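Local coordinates for collagen alpha1(xviii) chain (Mus musculus, PDB 1DY1), which corresponds to endostatin, the C-terminal fragment of collagen XVIII, probably acts as an inhibitor of angiogenesis, and binds zinc partly through its N-terminal tail, at residues 150-155 with 164-169; 3-8 with 44-49. The protein carries 2 engineered substitutions. All coordinates share one frame; numbering follows the deposited sequence.

From the N terminus, residues 3-8 come first. Contact 2 sets them against 44-49. It closes a loop of 35 residues that holds strand 14-18 and helix 29-43, so the N-terminal tail is tied to the end of that helix beside a zinc site. The chain then adds strands 50-52, 75-76 and 82-84 to the mixed sheet and goes on to a small antiparallel sheet. There contact 1 pairs 150-155 with 164-169 and closes an eight-residue hairpin loop. Strand 176-179 then returns to the mixed sheet. The contacts follow each other in series, neither nesting nor crossing. The centres of contacts 1 and 2 are about 31 Å apart, on opposite sides of the chain's centre.

Contact 1 of 2, residues 150-155 with 164-169; sequences TGQASS and QKAASC
The side-chain amide of Q152 lies with one face over the backbone of K165 and A166. Its CD is 3.7 Å from K165 O, which sits above that face, and its OE1 is 3.5 Å from A166 CA. On the other side of the amide plane, Q164 offers OE1 to Q152 NE2 at 3.3 Å, a weak hydrogen bond. The two glutamine side chains cross at about a right angle, and their amide planes are 44° apart. The bend at chi2 (75°) folds the Q152 chain over the neighbouring strand. OE1 of Q152 is also bonded to S137 OG, and NE2 of Q164 reaches L162 O and S127 O, so both amides have firmer partners outside the weak link. The backbones form a twisted beta hairpin, the edge pair of a three-stranded antiparallel sheet completed by strand 122-124. G151 with A167 and A153 with K165 are the hydrogen-bonded pairs. T150 with S168 and Q152 with A166 are the non-hydrogen-bonded ones. A167 O takes G151 N at 2.7 Å and also a CA-H contact from T150. K165 O likewise takes A153 N at 2.7 Å and the CA-H of Q152. On the face away from Q152, the A153 and A167 methyls meet loosely, CB to CB at 4.4 Å. At the far end, C169 SG packs 3.3 Å from T150 C. With chi1 at -61°, this sulfur turns beside its own backbone N, and its disulfide to C139 ties the strand end to the start of helix 139-142.

Contact 2 of 2, residues 3-8 with 44-49; sequences LAHTHQ and VGLSGT. With ZN (zinc ion), chain B.
H5 N donates to V44 O at 2.8 Å, with an N-H...O angle of 153°. The donor lies in the carbonyl plane. A4 crowds the same oxygen, and its CB is 3.1 Å from V44 O, a tight approach. One residue earlier in the tail, L3 O has V44 CG1 3.7 Å away. The backbone of the tail is thus held against the turn just before the H5 side chain leaves it. CG of H5 stands anti to the backbone N (chi1 171°), which carries the imidazole out to the metal. L46 meets this ring at its edge. The methyl CD2 of L46 lies in the ring plane, 3.7 Å from H5 CD2. One ring face of H5 has H7 N above it, offset toward the rim. H5 NE2 binds zinc at 2.1 Å, and H7 ND1 binds it at 2.3 Å. The two histidines therefore use different ring nitrogens. H15 NE2 and D80 OD1 complete a site of four protein ligands, and the H15 ring packs against both H5 and H7. The hydrogen bond to V44 and the L46 methyl are second-shell contacts, consistent with a part in placing H5. G45, with positive phi (72°), is the C-prime residue of a Schellman motif that ends helix 29-43, and G45 N bonds R42 O. F107 packs against V44 and L46. From this turn, 44-49 leads into strand 50-52, and T49 bonds the backbone of N180 just past strand 176-179. The tail 3-8 leads to strand 14-18, so the zinc site joins it to this central strand through H15 and to the connection between strands 75-76 and 82-84 through D80.

Contact 1 of 2, residues 150-155 with 164-169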
loop_
_atom_site.group_PDB
_atom_site.type_symbol
_atom_site.label_atom_id
_atom_site.label_comp_id
_atom_site.label_asym_id
_atom_site.label_seq_id
_atom_site.Cartn_x
_atom_site.Cartn_y
_atom_site.Cartn_z
ATOM N N THR A 150 -3.133 -8.473 16.468
ATOM C CA THR A 150 -3.908 -8.133 15.273
ATOM C C THR A 150 -3.268 -7.019 14.487
ATOM O O THR A 150 -2.441 -6.265 15.016
ATOM C CB THR A 150 -5.336 -7.639 15.608
ATOM O OG1 THR A 150 -5.261 -6.530 16.513
ATOM C CG2 THR A 150 -6.163 -8.751 16.219
ATOM N N GLY A 151 -3.724 -6.871 13.249
ATOM C CA GLY A 151 -3.253 -5.811 12.375
ATOM C C GLY A 151 -4.488 -5.366 11.620
ATOM O O GLY A 151 -5.276 -6.207 11.195
ATOM N N GLN A 152 -4.725 -4.070 11.506
ATOM C CA GLN A 152 -5.891 -3.631 10.784
ATOM C C GLN A 152 -5.660 -3.891 9.293
ATOM O O GLN A 152 -4.600 -3.555 8.748
ATOM C CB GLN A 152 -6.168 -2.157 11.054
ATOM C CG GLN A 152 -7.655 -1.813 11.045
ATOM C CD GLN A 152 -8.386 -2.272 12.308
ATOM O OE1 GLN A 152 -7.843 -3.019 13.109
ATOM N NE2 GLN A 152 -9.609 -1.799 12.497
ATOM N N ALA A 153 -6.650 -4.482 8.634
ATOM C CA ALA A 153 -6.550 -4.823 7.230
ATOM C C ALA A 153 -7.872 -4.552 6.539
ATOM O O ALA A 153 -8.883 -4.317 7.198
ATOM C CB ALA A 153 -6.166 -6.276 7.082
ATOM N N SER A 154 -7.837 -4.565 5.210
ATOM C CA SER A 154 -8.996 -4.301 4.350
ATOM C C SER A 154 -9.138 -5.351 3.248
ATOM O O SER A 154 -8.141 -5.823 2.705
ATOM C CB SER A 154 -8.813 -2.946 3.677
ATOM O OG SER A 154 -9.958 -2.559 2.942
ATOM N N SER A 155 -10.374 -5.705 2.911
ATOM C CA SER A 155 -10.636 -6.675 1.834
ATOM C C SER A 155 -10.581 -5.891 0.527
ATOM O O SER A 155 -11.212 -4.852 0.399
ATOM C CB SER A 155 -12.030 -7.298 1.985
ATOM O OG SER A 155 -12.458 -7.905 0.768
ATOM N N GLN A 164 -12.099 -1.442 7.771
ATOM C CA GLN A 164 -11.641 -1.685 9.117
ATOM C C GLN A 164 -11.827 -3.089 9.682
ATOM O O GLN A 164 -12.751 -3.327 10.450
ATOM C CB GLN A 164 -12.268 -0.631 10.042
ATOM C CG GLN A 164 -11.911 0.802 9.650
ATOM C CD GLN A 164 -10.426 1.109 9.812
ATOM O OE1 GLN A 164 -9.923 1.135 10.917
ATOM N NE2 GLN A 164 -9.730 1.337 8.712
ATOM N N LYS A 165 -10.933 -4.011 9.335
ATOM C CA LYS A 165 -11.011 -5.372 9.857
ATOM C C LYS A 165 -9.766 -5.610 10.702
ATOM O O LYS A 165 -8.659 -5.337 10.234
ATOM C CB LYS A 165 -10.989 -6.396 8.719
ATOM C CG LYS A 165 -12.140 -6.347 7.732
ATOM C CD LYS A 165 -13.426 -6.960 8.315
ATOM C CE LYS A 165 -14.387 -7.421 7.203
ATOM N NZ LYS A 165 -14.681 -6.375 6.164
ATOM N N ALA A 166 -9.927 -6.107 11.928
ATOM C CA ALA A 166 -8.768 -6.410 12.780
ATOM C C ALA A 166 -8.414 -7.864 12.479
ATOM O O ALA A 166 -9.164 -8.773 12.815
ATOM C CB ALA A 166 -9.109 -6.234 14.257
ATOM N N ALA A 167 -7.285 -8.089 11.824
ATOM C CA ALA A 167 -6.917 -9.438 11.457
ATOM C C ALA A 167 -5.720 -9.974 12.206
ATOM O O ALA A 167 -4.849 -9.220 12.651
ATOM C CB ALA A 167 -6.692 -9.513 9.964
ATOM N N SER A 168 -5.719 -11.285 12.400
ATOM C CA SER A 168 -4.627 -11.968 13.080
ATOM C C SER A 168 -3.346 -11.744 12.272
ATOM O O SER A 168 -3.328 -11.938 11.047
ATOM C CB SER A 168 -4.929 -13.462 13.160
ATOM O OG SER A 168 -3.829 -14.172 13.694
ATOM N N CYS A 169 -2.272 -11.373 12.958
ATOM C CA CYS A 169 -1.005 -11.111 12.306
ATOM C C CYS A 169 -0.445 -12.342 11.615
ATOM O O CYS A 169 0.464 -12.255 10.791
ATOM C CB CYS A 169 -0.017 -10.524 13.299
ATOM S SG CYS A 169 -0.640 -8.956 13.947
#

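Contact 2 of 2, residues 3-8 with 44-49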
loop_
_atom_site.group_PDB
_atom_site.type_symbol
_atom_site.label_atom_id
_atom_site.label_comp_id
_atom_site.label_asym_id
_atom_site.label_seq_id
_atom_site.Cartn_x
_atom_site.Cartn_y
_atom_site.Cartn_z
ATOM N N LEU A 3 9.819 -6.592 -16.547
ATOM C CA LEU A 3 9.986 -5.500 -17.491
ATOM C C LEU A 3 9.966 -4.178 -16.700
ATOM O O LEU A 3 9.287 -4.078 -15.686
ATOM C CB LEU A 3 8.852 -5.537 -18.515
ATOM C CG LEU A 3 9.124 -6.256 -19.842
ATOM C CD1 LEU A 3 10.024 -7.436 -19.673
ATOM C CD2 LEU A 3 7.815 -6.653 -20.459
ATOM N N ALA A 4 10.762 -3.198 -17.114
ATOM C CA ALA A 4 10.796 -1.909 -16.437
ATOM C C ALA A 4 9.593 -1.021 -16.793
ATOM O O ALA A 4 8.934 -1.199 -17.833
ATOM C CB ALA A 4 12.106 -1.169 -16.750
ATOM N N HIS A 5 9.239 -0.126 -15.878
ATOM C CA HIS A 5 8.169 0.801 -16.157
ATOM C C HIS A 5 8.836 2.124 -16.386
ATOM O O HIS A 5 9.429 2.717 -15.474
ATOM C CB HIS A 5 7.185 0.971 -15.015
ATOM C CG HIS A 5 6.213 2.086 -15.249
ATOM N ND1 HIS A 5 5.255 2.038 -16.236
ATOM C CD2 HIS A 5 6.074 3.293 -14.657
ATOM C CE1 HIS A 5 4.566 3.162 -16.243
ATOM N NE2 HIS A 5 5.041 3.941 -15.290
ATOM N N THR A 6 8.729 2.599 -17.610
ATOM C CA THR A 6 9.309 3.874 -17.954
ATOM C C THR A 6 8.197 4.914 -18.085
ATOM O O THR A 6 7.400 4.911 -19.020
ATOM C CB THR A 6 10.182 3.714 -19.179
ATOM O OG1 THR A 6 9.616 2.702 -20.040
ATOM C CG2 THR A 6 11.588 3.277 -18.729
ATOM N N HIS A 7 8.056 5.700 -17.029
ATOM C CA HIS A 7 7.028 6.713 -16.972
ATOM C C HIS A 7 7.343 7.866 -17.900
ATOM O O HIS A 7 8.442 8.409 -17.854
ATOM C CB HIS A 7 6.870 7.221 -15.528
ATOM C CG HIS A 7 5.705 8.142 -15.336
ATOM N ND1 HIS A 7 4.396 7.705 -15.350
ATOM C CD2 HIS A 7 5.652 9.484 -15.164
ATOM C CE1 HIS A 7 3.587 8.740 -15.204
ATOM N NE2 HIS A 7 4.325 9.829 -15.088
ATOM N N GLN A 8 6.417 8.163 -18.811
ATOM C CA GLN A 8 6.567 9.305 -19.715
ATOM C C GLN A 8 6.089 10.445 -18.815
ATOM O O GLN A 8 4.911 10.482 -18.411
ATOM C CB GLN A 8 5.600 9.242 -20.911
ATOM C CG GLN A 8 5.642 8.002 -21.816
ATOM C CD GLN A 8 4.411 7.945 -22.743
ATOM O OE1 GLN A 8 3.300 8.261 -22.317
ATOM N NE2 GLN A 8 4.615 7.575 -24.013
ATOM N N VAL A 44 12.470 -2.432 -11.294
ATOM C CA VAL A 44 11.703 -2.219 -12.503
ATOM C C VAL A 44 12.006 -0.828 -13.057
ATOM O O VAL A 44 11.268 -0.269 -13.883
ATOM C CB VAL A 44 10.195 -2.466 -12.278
ATOM C CG1 VAL A 44 9.962 -3.945 -12.077
ATOM C CG2 VAL A 44 9.694 -1.687 -11.074
ATOM N N GLY A 45 13.119 -0.272 -12.594
ATOM C CA GLY A 45 13.549 1.022 -13.075
ATOM C C GLY A 45 12.808 2.275 -12.673
ATOM O O GLY A 45 12.799 3.220 -13.458
ATOM N N LEU A 46 12.162 2.292 -11.502
ATOM C CA LEU A 46 11.462 3.494 -11.029
ATOM C C LEU A 46 12.507 4.292 -10.227
ATOM O O LEU A 46 13.400 3.700 -9.604
ATOM C CB LEU A 46 10.245 3.123 -10.170
ATOM C CG LEU A 46 9.059 2.483 -10.912
ATOM C CD1 LEU A 46 8.081 1.901 -9.924
ATOM C CD2 LEU A 46 8.340 3.494 -11.776
ATOM N N SER A 47 12.434 5.624 -10.274
ATOM C CA SER A 47 13.406 6.463 -9.563
ATOM C C SER A 47 12.879 7.177 -8.313
ATOM O O SER A 47 13.666 7.709 -7.528
ATOM C CB SER A 47 14.042 7.485 -10.520
ATOM O OG SER A 47 15.034 6.881 -11.356
ATOM N N GLY A 48 11.563 7.146 -8.116
ATOM C CA GLY A 48 10.957 7.790 -6.964
ATOM C C GLY A 48 11.253 7.062 -5.670
ATOM O O GLY A 48 11.919 6.019 -5.673
ATOM N N THR A 49 10.777 7.627 -4.564
ATOM C CA THR A 49 10.969 7.051 -3.228
ATOM C C THR A 49 9.686 6.365 -2.786
ATOM O O THR A 49 8.646 7.007 -2.613
ATOM C CB THR A 49 11.351 8.139 -2.204
ATOM O OG1 THR A 49 12.610 8.699 -2.570
ATOM C CG2 THR A 49 11.445 7.557 -0.793
HETATM ZN ZN ZN B . 4.028 5.639 -14.512
#